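PDB 4FTD: uncharacterized protein from Bacteroides eggerthii, which is of unknown function but pairs a six-bladed beta-propeller with an immunoglobulin-like domain and may take part in carbohydrate metabolism. Local coordinates for residues 356-361 with 408-413. Sequence-based numbering, arbitrary orientation.
Sequences CTAGQG and GNALAQ
Two hydrogen bonds from the carboxamide of Q360 grip the backbone of 408-413. OE1 of Q360 accepts from A410 N at 2.9 Å, with an N-H...O angle of 161° and the donor lying nearly in line with the amide C=O. NE2 of Q360 donates a hydrogen bond to G408 O (3.0 Å); this donor stands above the carbonyl plane of G408, not on a lone pair, although G408 O itself lies close to the plane of the Q360 amide. CG is anti to the backbone N (chi1 178°) and the chain bends at chi2 (67°), which brings the amide onto the inverse gamma turn centred on A410. With an alanine here, A410 N and G408 O would probably lose these partners and the turn one of its ties to 356-361.

The segments run nearly antiparallel with no backbone-to-backbone hydrogen bond between them: strand 350-357 leaves one sheet of the six-bladed propeller, while 412-420 enters the four-stranded sheet that joins 120-125 to the C-terminal strands, so the contact packs neighbouring blades together.

Apolar packing between the facing chains uses small groups. C356 SG meets A412 CB at 3.8 Å. Further along, the methyls A358 CB and A410 CB approach to 4.2 Å. Each methyl also abuts a carbonyl oxygen opposite, A410 CB against G359 O and A358 CB against A410 O. R435 donates NE to A358 O and NH2 to G359 O, and the methyls of A410 and A412 rest against this residue.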
loop_
_atom_site.group_PDB
_atom_site.type_symbol
_atom_site.label_atom_id
_atom_site.label_comp_id
_atom_site.label_asym_id
_atom_site.label_seq_id
_atom_site.Cartn_x
_atom_site.Cartn_y
_atom_site.Cartn_z
ATOM N N CYS A 356 -8.313 4.349 1.568
ATOM C CA CYS A 356 -9.097 4.971 0.495
ATOM C C CYS A 356 -9.942 6.050 1.101
ATOM O O CYS A 356 -10.639 5.799 2.105
ATOM C CB CYS A 356 -9.977 3.954 -0.256
ATOM S SG CYS A 356 -10.771 4.630 -1.728
ATOM N N THR A 357 -9.920 7.257 0.535
ATOM C CA THR A 357 -10.769 8.314 1.109
ATOM C C THR A 357 -12.196 8.112 0.524
ATOM O O THR A 357 -12.336 7.855 -0.659
ATOM C CB THR A 357 -10.199 9.722 0.887
ATOM O OG1 THR A 357 -10.089 9.883 -0.512
ATOM C CG2 THR A 357 -8.783 9.921 1.613
ATOM N N ALA A 358 -13.229 8.221 1.362
ATOM C CA ALA A 358 -14.601 7.784 1.013
ATOM C C ALA A 358 -15.449 8.793 0.251
ATOM O O ALA A 358 -16.023 8.488 -0.818
ATOM C CB ALA A 358 -15.328 7.333 2.279
ATOM N N GLY A 359 -15.563 10.005 0.788
ATOM C CA GLY A 359 -16.469 10.967 0.182
ATOM C C GLY A 359 -17.933 10.698 0.507
ATOM O O GLY A 359 -18.747 10.542 -0.392
ATOM N N GLN A 360 -18.261 10.722 1.798
ATOM C CA GLN A 360 -19.615 10.426 2.300
ATOM C C GLN A 360 -20.347 11.720 2.488
ATOM O O GLN A 360 -19.922 12.536 3.295
ATOM C CB GLN A 360 -19.530 9.673 3.642
ATOM C CG GLN A 360 -20.855 9.330 4.325
ATOM C CD GLN A 360 -21.678 8.314 3.558
ATOM O OE1 GLN A 360 -21.194 7.663 2.673
ATOM N NE2 GLN A 360 -22.948 8.193 3.903
ATOM N N GLY A 361 -21.406 11.927 1.712
ATOM C CA GLY A 361 -22.239 13.122 1.757
ATOM C C GLY A 361 -21.967 13.893 0.496
ATOM O O GLY A 361 -20.803 14.057 0.091
ATOM N N GLY A 408 -24.282 9.237 -0.654
ATOM C CA GLY A 408 -24.780 8.748 0.638
ATOM C C GLY A 408 -24.392 7.314 0.983
ATOM O O GLY A 408 -24.780 6.843 2.016
ATOM N N ASN A 409 -23.607 6.621 0.152
ATOM C CA ASN A 409 -23.268 5.221 0.393
ATOM C C ASN A 409 -21.829 4.952 -0.082
ATOM O O ASN A 409 -21.590 4.070 -0.899
ATOM C CB ASN A 409 -24.320 4.307 -0.273
ATOM C CG ASN A 409 -24.664 4.749 -1.675
ATOM O OD1 ASN A 409 -25.804 5.099 -1.953
ATOM N ND2 ASN A 409 -23.655 4.826 -2.551
ATOM N N ALA A 410 -20.896 5.718 0.485
ATOM C CA ALA A 410 -19.528 5.842 0.001
ATOM C C ALA A 410 -18.607 4.752 0.586
ATOM O O ALA A 410 -17.495 5.024 1.080
ATOM C CB ALA A 410 -19.028 7.267 0.301
ATOM N N LEU A 411 -19.050 3.507 0.493
ATOM C CA LEU A 411 -18.263 2.393 0.988
ATOM C C LEU A 411 -17.026 2.256 0.049
ATOM O O LEU A 411 -17.142 2.394 -1.218
ATOM C CB LEU A 411 -19.070 1.078 1.083
ATOM C CG LEU A 411 -20.085 0.959 2.257
ATOM C CD1 LEU A 411 -19.403 1.099 3.623
ATOM C CD2 LEU A 411 -21.240 1.932 2.087
ATOM N N ALA A 412 -15.871 2.093 0.695
ATOM C CA ALA A 412 -14.564 1.994 0.031
ATOM C C ALA A 412 -13.764 0.866 0.641
ATOM O O ALA A 412 -13.898 0.586 1.836
ATOM C CB ALA A 412 -13.770 3.297 0.134
ATOM N N GLN A 413 -12.984 0.186 -0.199
ATOM C CA GLN A 413 -12.164 -0.937 0.195
ATOM C C GLN A 413 -10.727 -0.684 -0.324
ATOM O O GLN A 413 -10.484 0.069 -1.281
ATOM C CB GLN A 413 -12.660 -2.278 -0.404
ATOM C CG GLN A 413 -14.052 -2.701 0.044
ATOM C CD GLN A 413 -15.163 -1.905 -0.585
ATOM O OE1 GLN A 413 -15.119 -1.606 -1.790
ATOM N NE2 GLN A 413 -16.186 -1.578 0.201
#